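Local coordinates for fucolectin-related protein (Streptococcus pneumoniae, PDB 2WMF) that probably hydrolyses host blood-group carbohydrate antigens, as the catalytic module of a family 98 glycoside hydrolase, at residues A[175-187]-A[208-222]. Sequence-based numbering, arbitrary orientation.
Sequences AHFIWHDHEKWFW and VLATKNTPIRDDAGT
Chi1 of -71° sets the Asp218 carboxylate beside its own backbone N, facing the start of helix 184-192; Lys184, extended beyond CG, runs past it. Asp218 OD2 accepts a nearly straight bond from Lys184 N (2.9 Å, 169° at the hydrogen), while Lys184 NZ meets Asp218 OD1 at 3.2 Å from above the carboxylate plane, a salt bridge; NZ also forms a salt bridge with Glu361. Two waters also donate to OD2, one of them linking it to Glu183 OE1 and Arg217 NE.

An unstaggered chi1 of -144° carries the His182 ring between Asn213 CA, 3.6 Å from the centroid over one face, and Thr222 CB, 4.0 Å over the other: two CH-pi contacts. Thr222 OG1 gives its hydrogen to Asp218 O and receives Glu183 N at 3.1 Å.

Earlier in both segments, strands 176-180 and 208-212, the fifth and sixth of the (beta/alpha)8 barrel, pair in parallel: Val208 bonds both residues flanking Ile178, through Val208 N to Phe177 O and Trp179 N to Val208 O (both 2.9 Å). His180 ND1 adds a bond to Thr211 O at 3.3 Å, the oxygen lying near the ring plane.

The chemistry thus changes along the contact, from backbone pairing to a carboxylate that ties two helix starts together and whose negative charge is probably stabilised by Lys184, shared with Glu361.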
ATOM      1  N   ALA A 175       6.481 -20.981   6.045  1.00 10.48           N
ATOM      2  CA  ALA A 175       6.201 -19.652   6.520  1.00 10.57           C
ATOM      3  C   ALA A 175       6.696 -18.579   5.550  1.00 10.04           C
ATOM      4  O   ALA A 175       7.357 -18.891   4.537  1.00 10.31           O
ATOM      5  CB  ALA A 175       6.832 -19.470   7.901  1.00 10.29           C
ATOM      6  N   HIS A 176       6.372 -17.319   5.858  1.00  9.31           N
ATOM      7  CA  HIS A 176       6.823 -16.173   5.029  1.00  8.72           C
ATOM      8  C   HIS A 176       7.757 -15.224   5.803  1.00  8.21           C
ATOM      9  O   HIS A 176       7.507 -14.900   6.957  1.00  8.67           O
ATOM     10  CB  HIS A 176       5.633 -15.369   4.516  1.00  8.65           C
ATOM     11  CG  HIS A 176       4.855 -16.053   3.433  1.00  8.01           C
ATOM     12  ND1 HIS A 176       3.763 -16.871   3.687  1.00 10.49           N
ATOM     13  CD2 HIS A 176       5.022 -16.039   2.088  1.00  9.87           C
ATOM     14  CE1 HIS A 176       3.310 -17.344   2.534  1.00 10.31           C
ATOM     15  NE2 HIS A 176       4.051 -16.843   1.543  1.00  7.90           N
ATOM     16  N   PHE A 177       8.794 -14.781   5.112  1.00  7.76           N
ATOM     17  CA  PHE A 177       9.682 -13.721   5.558  1.00  7.82           C
ATOM     18  C   PHE A 177       9.273 -12.486   4.774  1.00  7.35           C
ATOM     19  O   PHE A 177       9.301 -12.478   3.532  1.00  7.43           O
ATOM     20  CB  PHE A 177      11.145 -14.072   5.272  1.00  8.10           C
ATOM     21  CG  PHE A 177      12.162 -13.065   5.830  1.00  9.00           C
ATOM     22  CD1 PHE A 177      12.619 -13.188   7.120  1.00  8.70           C
ATOM     23  CD2 PHE A 177      12.568 -11.961   5.070  1.00  8.27           C
ATOM     24  CE1 PHE A 177      13.523 -12.288   7.668  1.00  7.88           C
ATOM     25  CE2 PHE A 177      13.474 -11.060   5.580  1.00  9.19           C
ATOM     26  CZ  PHE A 177      13.940 -11.199   6.881  1.00  8.88           C
ATOM     27  N   ILE A 178       8.896 -11.445   5.511  1.00  7.45           N
ATOM     28  CA  ILE A 178       8.360 -10.193   4.905  1.00  8.44           C
ATOM     29  C   ILE A 178       9.319  -9.051   5.237  1.00  8.35           C
ATOM     30  O   ILE A 178       9.508  -8.717   6.414  1.00  8.53           O
ATOM     31  CB  ILE A 178       6.932  -9.873   5.377  1.00  8.43           C
ATOM     32  CG1 ILE A 178       6.007 -11.069   5.095  1.00  9.13           C
ATOM     33  CG2 ILE A 178       6.394  -8.560   4.695  1.00  8.03           C
ATOM     34  CD1 ILE A 178       4.560 -10.829   5.447  1.00 10.90           C
ATOM     35  N   TRP A 179       9.893  -8.459   4.184  1.00  9.15           N
ATOM     36  CA  TRP A 179      10.900  -7.391   4.335  1.00  7.86           C
ATOM     37  C   TRP A 179      10.362  -6.046   3.805  1.00  7.90           C
ATOM     38  O   TRP A 179      10.192  -5.902   2.609  1.00  9.00           O
ATOM     39  CB  TRP A 179      12.207  -7.760   3.592  1.00  8.88           C
ATOM     40  CG  TRP A 179      13.394  -6.893   3.928  1.00  8.77           C
ATOM     41  CD1 TRP A 179      13.382  -5.631   4.476  1.00  9.27           C
ATOM     42  CD2 TRP A 179      14.769  -7.222   3.720  1.00  8.75           C
ATOM     43  NE1 TRP A 179      14.657  -5.162   4.607  1.00  7.90           N
ATOM     44  CE2 TRP A 179      15.532  -6.109   4.140  1.00  9.19           C
ATOM     45  CE3 TRP A 179      15.435  -8.350   3.202  1.00  9.20           C
ATOM     46  CZ2 TRP A 179      16.932  -6.112   4.095  1.00  8.59           C
ATOM     47  CZ3 TRP A 179      16.799  -8.357   3.142  1.00  9.56           C
ATOM     48  CH2 TRP A 179      17.546  -7.237   3.580  1.00  9.72           C
ATOM     49  N   HIS A 180      10.078  -5.099   4.703  1.00  6.84           N
ATOM     50  CA  HIS A 180       9.630  -3.750   4.323  1.00  7.51           C
ATOM     51  C   HIS A 180      10.829  -2.811   4.360  1.00  8.00           C
ATOM     52  O   HIS A 180      11.502  -2.644   5.401  1.00  9.33           O
ATOM     53  CB  HIS A 180       8.588  -3.204   5.318  1.00  6.90           C
ATOM     54  CG  HIS A 180       7.237  -3.853   5.246  1.00  8.11           C
ATOM     55  ND1 HIS A 180       6.329  -3.598   4.237  1.00  9.81           N
ATOM     56  CD2 HIS A 180       6.613  -4.684   6.116  1.00  8.49           C
ATOM     57  CE1 HIS A 180       5.211  -4.271   4.475  1.00  9.40           C
ATOM     58  NE2 HIS A 180       5.347  -4.928   5.613  1.00  8.99           N
ATOM     59  N   ASP A 181      11.100  -2.151   3.233  1.00  7.89           N
ATOM     60  CA  ASP A 181      12.223  -1.196   3.162  1.00  8.09           C
ATOM     61  C   ASP A 181      12.081  -0.351   1.905  1.00  7.74           C
ATOM     62  O   ASP A 181      11.103  -0.498   1.157  1.00  7.42           O
ATOM     63  CB  ASP A 181      13.591  -1.921   3.268  1.00  7.87           C
ATOM     64  CG  ASP A 181      14.376  -1.516   4.482  1.00  9.11           C
ATOM     65  OD1 ASP A 181      14.292  -0.320   4.851  1.00  9.36           O
ATOM     66  OD2 ASP A 181      15.041  -2.413   5.088  1.00  8.51           O
ATOM     67  N   HIS A 182      13.001   0.578   1.712  1.00  8.41           N
ATOM     68  CA  HIS A 182      12.780   1.653   0.756  1.00  8.00           C
ATOM     69  C   HIS A 182      14.092   2.190   0.206  1.00  8.77           C
ATOM     70  O   HIS A 182      15.144   2.042   0.845  1.00  7.56           O
ATOM     71  CB  HIS A 182      11.988   2.780   1.423  1.00  7.85           C
ATOM     72  CG  HIS A 182      11.029   3.437   0.506  1.00  7.86           C
ATOM     73  ND1 HIS A 182      11.168   4.713   0.009  1.00 11.66           N
ATOM     74  CD2 HIS A 182       9.919   2.927  -0.071  1.00  5.14           C
ATOM     75  CE1 HIS A 182      10.152   4.978  -0.793  1.00  6.03           C
ATOM     76  NE2 HIS A 182       9.391   3.902  -0.872  1.00 10.56           N
ATOM     77  N   GLU A 183      13.964   2.853  -0.944  1.00  8.24           N
ATOM     78  CA  GLU A 183      14.986   3.593  -1.675  1.00  8.84           C
ATOM     79  C   GLU A 183      15.690   2.756  -2.697  1.00  8.60           C
ATOM     80  O   GLU A 183      15.958   1.582  -2.469  1.00  8.60           O
ATOM     81  CB  GLU A 183      15.943   4.336  -0.712  1.00  8.89           C
ATOM     82  CG  GLU A 183      15.173   5.328   0.235  1.00 10.01           C
ATOM     83  CD  GLU A 183      16.082   6.191   1.118  1.00 11.06           C
ATOM     84  OE1 GLU A 183      17.239   6.447   0.731  1.00 14.18           O
ATOM     85  OE2 GLU A 183      15.603   6.657   2.159  1.00 14.40           O
ATOM     86  N   LYS A 184      16.031   3.379  -3.814  1.00  8.07           N
ATOM     87  CA  LYS A 184      16.611   2.669  -4.948  1.00  8.74           C
ATOM     88  C   LYS A 184      17.976   2.062  -4.582  1.00  7.81           C
ATOM     89  O   LYS A 184      18.212   0.877  -4.788  1.00  8.59           O
ATOM     90  CB  LYS A 184      16.787   3.599  -6.148  1.00  8.42           C
ATOM     91  CG  LYS A 184      15.471   4.220  -6.705  1.00  8.34           C
ATOM     92  CD  LYS A 184      15.728   5.520  -7.471  1.00 11.08           C
ATOM     93  CE  LYS A 184      14.479   6.335  -7.732  1.00 14.04           C
ATOM     94  NZ  LYS A 184      14.731   7.828  -7.919  1.00 14.29           N
ATOM     95  N   TRP A 185      18.899   2.887  -4.077  1.00  7.49           N
ATOM     96  CA  TRP A 185      20.265   2.399  -3.744  1.00  8.14           C
ATOM     97  C   TRP A 185      20.173   1.239  -2.736  1.00  8.23           C
ATOM     98  O   TRP A 185      20.959   0.291  -2.803  1.00  7.99           O
ATOM     99  CB  TRP A 185      21.124   3.562  -3.189  1.00  9.04           C
ATOM    100  CG  TRP A 185      20.696   3.957  -1.827  1.00  9.14           C
ATOM    101  CD1 TRP A 185      19.688   4.849  -1.489  1.00  9.23           C
ATOM    102  CD2 TRP A 185      21.167   3.409  -0.593  1.00  9.50           C
ATOM    103  NE1 TRP A 185      19.512   4.856  -0.112  1.00 10.23           N
ATOM    104  CE2 TRP A 185      20.409   3.993   0.454  1.00  9.72           C
ATOM    105  CE3 TRP A 185      22.164   2.472  -0.256  1.00 11.16           C
ATOM    106  CZ2 TRP A 185      20.635   3.682   1.781  1.00 11.57           C
ATOM    107  CZ3 TRP A 185      22.360   2.151   1.090  1.00 10.97           C
ATOM    108  CH2 TRP A 185      21.582   2.728   2.069  1.00 11.31           C
ATOM    109  N   PHE A 186      19.208   1.314  -1.815  1.00  7.60           N
ATOM    110  CA  PHE A 186      19.080   0.359  -0.732  1.00  8.19           C
ATOM    111  C   PHE A 186      18.709  -1.019  -1.306  1.00  8.54           C
ATOM    112  O   PHE A 186      19.358  -2.031  -1.053  1.00  8.48           O
ATOM    113  CB  PHE A 186      18.047   0.827   0.320  1.00  8.16           C
ATOM    114  CG  PHE A 186      17.902  -0.144   1.450  1.00  7.35           C
ATOM    115  CD1 PHE A 186      18.710  -0.063   2.563  1.00  7.83           C
ATOM    116  CD2 PHE A 186      17.009  -1.202   1.348  1.00  7.92           C
ATOM    117  CE1 PHE A 186      18.653  -0.990   3.587  1.00  8.93           C
ATOM    118  CE2 PHE A 186      16.929  -2.168   2.385  1.00  8.35           C
ATOM    119  CZ  PHE A 186      17.782  -2.067   3.501  1.00  8.54           C
ATOM    120  N   TRP A 187      17.622  -1.062  -2.059  1.00  8.48           N
ATOM    121  CA  TRP A 187      17.195  -2.324  -2.636  1.00  8.11           C
ATOM    122  C   TRP A 187      18.225  -2.855  -3.639  1.00  8.47           C
ATOM    123  O   TRP A 187      18.406  -4.103  -3.761  1.00  8.69           O
ATOM    124  CB  TRP A 187      15.783  -2.211  -3.255  1.00  7.67           C
ATOM    125  CG  TRP A 187      14.701  -2.254  -2.244  1.00  7.91           C
ATOM    126  CD1 TRP A 187      13.779  -1.292  -1.990  1.00  8.06           C
ATOM    127  CD2 TRP A 187      14.367  -3.352  -1.372  1.00  8.38           C
ATOM    128  NE1 TRP A 187      12.919  -1.694  -0.999  1.00  8.47           N
ATOM    129  CE2 TRP A 187      13.268  -2.950  -0.589  1.00  8.44           C
ATOM    130  CE3 TRP A 187      14.912  -4.624  -1.157  1.00  8.49           C
ATOM    131  CZ2 TRP A 187      12.673  -3.786   0.381  1.00  8.37           C
ATOM    132  CZ3 TRP A 187      14.363  -5.433  -0.163  1.00  7.96           C
ATOM    133  CH2 TRP A 187      13.241  -5.021   0.581  1.00  8.60           C
ATOM    134  N   VAL A 208       8.463 -12.250   0.759  1.00  8.36           N
ATOM    135  CA  VAL A 208       7.709 -11.073   0.326  1.00  8.65           C
ATOM    136  C   VAL A 208       8.627  -9.858   0.479  1.00  8.49           C
ATOM    137  O   VAL A 208       9.133  -9.616   1.591  1.00  8.58           O
ATOM    138  CB  VAL A 208       6.471 -10.824   1.188  1.00  7.67           C
ATOM    139  CG1 VAL A 208       5.714  -9.606   0.647  1.00  7.93           C
ATOM    140  CG2 VAL A 208       5.591 -12.118   1.261  1.00  8.71           C
ATOM    141  N   LEU A 209       8.870  -9.133  -0.619  1.00  7.47           N
ATOM    142  CA  LEU A 209       9.650  -7.891  -0.576  1.00  7.60           C
ATOM    143  C   LEU A 209       8.624  -6.748  -0.710  1.00  7.11           C
ATOM    144  O   LEU A 209       7.665  -6.827  -1.491  1.00  7.69           O
ATOM    145  CB  LEU A 209      10.723  -7.874  -1.665  1.00  6.54           C
ATOM    146  CG  LEU A 209      11.812  -8.967  -1.521  1.00  7.79           C
ATOM    147  CD1 LEU A 209      12.833  -8.959  -2.701  1.00  9.56           C
ATOM    148  CD2 LEU A 209      12.444  -8.901  -0.113  1.00  9.18           C
ATOM    149  N   ALA A 210       8.799  -5.700   0.077  1.00  7.24           N
ATOM    150  CA  ALA A 210       7.770  -4.662   0.189  1.00  7.08           C
ATOM    151  C   ALA A 210       8.335  -3.282   0.454  1.00  7.01           C
ATOM    152  O   ALA A 210       9.375  -3.122   1.073  1.00  7.70           O
ATOM    153  CB  ALA A 210       6.719  -5.060   1.288  1.00  7.54           C
ATOM    154  N   THR A 211       7.599  -2.285  -0.007  1.00  7.20           N
ATOM    155  CA  THR A 211       8.045  -0.929   0.132  1.00  7.00           C
ATOM    156  C   THR A 211       7.757  -0.394   1.552  1.00  6.95           C
ATOM    157  O   THR A 211       7.040  -0.991   2.349  1.00  6.83           O
ATOM    158  CB  THR A 211       7.334  -0.009  -0.922  1.00  7.90           C
ATOM    159  OG1 THR A 211       5.950   0.138  -0.551  1.00  8.23           O
ATOM    160  CG2 THR A 211       7.432  -0.590  -2.364  1.00  6.75           C
ATOM    161  N   LYS A 212       8.303   0.767   1.840  1.00  7.13           N
ATOM    162  CA  LYS A 212       7.989   1.507   3.077  1.00  7.63           C
ATOM    163  C   LYS A 212       8.339   2.986   2.884  1.00  6.23           C
ATOM    164  O   LYS A 212       9.466   3.428   3.177  1.00  7.17           O
ATOM    165  CB  LYS A 212       8.746   0.949   4.272  1.00  8.10           C
ATOM    166  CG  LYS A 212       8.362   1.626   5.622  1.00  8.39           C
ATOM    167  CD  LYS A 212       9.031   1.019   6.855  1.00  9.64           C
ATOM    168  CE  LYS A 212       8.327   1.534   8.131  1.00  9.47           C
ATOM    169  NZ  LYS A 212       8.785   2.914   8.464  1.00  8.75           N
ATOM    170  N   ASN A 213       7.343   3.744   2.420  1.00  6.30           N
ATOM    171  CA  ASN A 213       7.579   5.091   1.864  1.00  7.32           C
ATOM    172  C   ASN A 213       7.679   6.272   2.847  1.00  7.86           C
ATOM    173  O   ASN A 213       7.624   7.445   2.446  1.00  8.58           O
ATOM    174  CB  ASN A 213       6.628   5.353   0.702  1.00  8.56           C
ATOM    175  CG  ASN A 213       5.193   5.389   1.082  1.00  6.67           C
ATOM    176  OD1 ASN A 213       4.828   5.316   2.268  1.00  7.77           O
ATOM    177  ND2 ASN A 213       4.325   5.499   0.049  1.00  7.48           N
ATOM    178  N   THR A 214       7.944   5.941   4.092  1.00  7.52           N
ATOM    179  CA  THR A 214       8.264   6.891   5.159  1.00  7.91           C
ATOM    180  C   THR A 214       9.286   7.996   4.798  1.00  8.79           C
ATOM    181  O   THR A 214       9.042   9.160   5.167  1.00  9.05           O
ATOM    182  CB  THR A 214       8.836   6.108   6.382  1.00  8.36           C
ATOM    183  OG1 THR A 214       8.079   4.897   6.603  1.00  8.06           O
ATOM    184  CG2 THR A 214       8.839   6.964   7.666  1.00  9.69           C
ATOM    185  N   PRO A 215      10.439   7.625   4.197  1.00  9.06           N
ATOM    186  CA  PRO A 215      11.506   8.625   4.050  1.00  8.25           C
ATOM    187  C   PRO A 215      11.335   9.615   2.900  1.00  8.27           C
ATOM    188  O   PRO A 215      12.267  10.378   2.598  1.00  9.00           O
ATOM    189  CB  PRO A 215      12.764   7.775   3.849  1.00  8.97           C
ATOM    190  CG  PRO A 215      12.240   6.579   3.054  1.00  8.57           C
ATOM    191  CD  PRO A 215      10.896   6.306   3.678  1.00  8.63           C
ATOM    192  N   ILE A 216      10.147   9.620   2.273  1.00  7.80           N
ATOM    193  CA  ILE A 216       9.772  10.658   1.315  1.00  8.82           C
ATOM    194  C   ILE A 216      10.821  10.887   0.251  1.00  8.58           C
ATOM    195  O   ILE A 216      11.235  12.029  -0.045  1.00  9.16           O
ATOM    196  CB  ILE A 216       9.268  11.982   1.995  1.00  8.77           C
ATOM    197  CG1 ILE A 216      10.285  12.618   2.928  1.00 10.37           C
ATOM    198  CG2 ILE A 216       7.968  11.739   2.729  1.00  8.62           C
ATOM    199  CD1 ILE A 216       9.908  14.055   3.284  1.00 10.77           C
ATOM    200  N   ARG A 217      11.235   9.777  -0.344  1.00  8.94           N
ATOM    201  CA  ARG A 217      12.207   9.761  -1.464  1.00 10.06           C
ATOM    202  C   ARG A 217      11.980   8.463  -2.239  1.00  7.77           C
ATOM    203  O   ARG A 217      11.527   7.444  -1.669  1.00  7.81           O
ATOM    204  CB  ARG A 217      13.654   9.705  -0.977  1.00 11.41           C
ATOM    205  CG  ARG A 217      14.135  10.736  -0.052  1.00 17.59           C
ATOM    206  CD  ARG A 217      15.599  10.367   0.285  1.00 19.19           C
ATOM    207  NE  ARG A 217      16.405  10.348  -0.936  1.00 23.89           N
ATOM    208  CZ  ARG A 217      16.852  11.429  -1.573  1.00 27.07           C
ATOM    209  NH1 ARG A 217      16.620  12.661  -1.088  1.00 27.67           N
ATOM    210  NH2 ARG A 217      17.536  11.276  -2.699  1.00 26.87           N
ATOM    211  N   ASP A 218      12.271   8.511  -3.521  1.00  7.30           N
ATOM    212  CA  ASP A 218      12.357   7.321  -4.335  1.00  7.32           C
ATOM    213  C   ASP A 218      11.081   6.516  -4.399  1.00  7.24           C
ATOM    214  O   ASP A 218      11.143   5.295  -4.589  1.00  7.09           O
ATOM    215  CB  ASP A 218      13.494   6.394  -3.848  1.00  8.41           C
ATOM    216  CG  ASP A 218      14.871   6.937  -4.141  1.00  7.11           C
ATOM    217  OD1 ASP A 218      15.002   8.012  -4.781  1.00  8.69           O
ATOM    218  OD2 ASP A 218      15.864   6.280  -3.738  1.00  7.92           O
ATOM    219  N   ASP A 219       9.902   7.148  -4.302  1.00  7.16           N
ATOM    220  CA  ASP A 219       8.655   6.351  -4.295  1.00  7.97           C
ATOM    221  C   ASP A 219       8.422   5.564  -5.606  1.00  8.01           C
ATOM    222  O   ASP A 219       7.998   4.394  -5.574  1.00  8.33           O
ATOM    223  CB  ASP A 219       7.426   7.204  -3.953  1.00  7.75           C
ATOM    224  CG  ASP A 219       7.363   7.585  -2.469  1.00  7.15           C
ATOM    225  OD1 ASP A 219       8.251   7.175  -1.686  1.00  7.07           O
ATOM    226  OD2 ASP A 219       6.375   8.253  -2.078  1.00  8.60           O
ATOM    227  N   ALA A 220       8.676   6.211  -6.751  1.00  7.34           N
ATOM    228  CA  ALA A 220       8.433   5.581  -8.071  1.00  7.52           C
ATOM    229  C   ALA A 220       9.529   4.505  -8.311  1.00  7.81           C
ATOM    230  O   ALA A 220       9.232   3.324  -8.682  1.00  7.80           O
ATOM    231  CB  ALA A 220       8.411   6.641  -9.194  1.00  7.77           C
ATOM    232  N   GLY A 221      10.783   4.861  -8.058  1.00  7.96           N
ATOM    233  CA  GLY A 221      11.862   3.916  -8.240  1.00  8.16           C
ATOM    234  C   GLY A 221      11.712   2.672  -7.367  1.00  7.99           C
ATOM    235  O   GLY A 221      12.060   1.557  -7.782  1.00  9.08           O
ATOM    236  N   THR A 222      11.211   2.860  -6.147  1.00  6.58           N
ATOM    237  CA  THR A 222      11.108   1.758  -5.217  1.00  6.78           C
ATOM    238  C   THR A 222      10.024   0.794  -5.711  1.00  6.07           C
ATOM    239  O   THR A 222      10.211  -0.427  -5.684  1.00  7.39           O
ATOM    240  CB  THR A 222      10.867   2.204  -3.748  1.00  7.14           C
ATOM    241  OG1 THR A 222      11.988   2.987  -3.281  1.00  7.54           O
ATOM    242  CG2 THR A 222      10.664   0.987  -2.777  1.00  8.36           C
TER
HETATM  243  O   HOH W   1       7.154   3.199  -3.296  1.00  8.82           O
HETATM  244  O   HOH W   2      17.297   7.704  -1.745  1.00 16.70           O
HETATM  245  O   HOH W   3      18.515   5.842  -4.391  1.00  9.01           O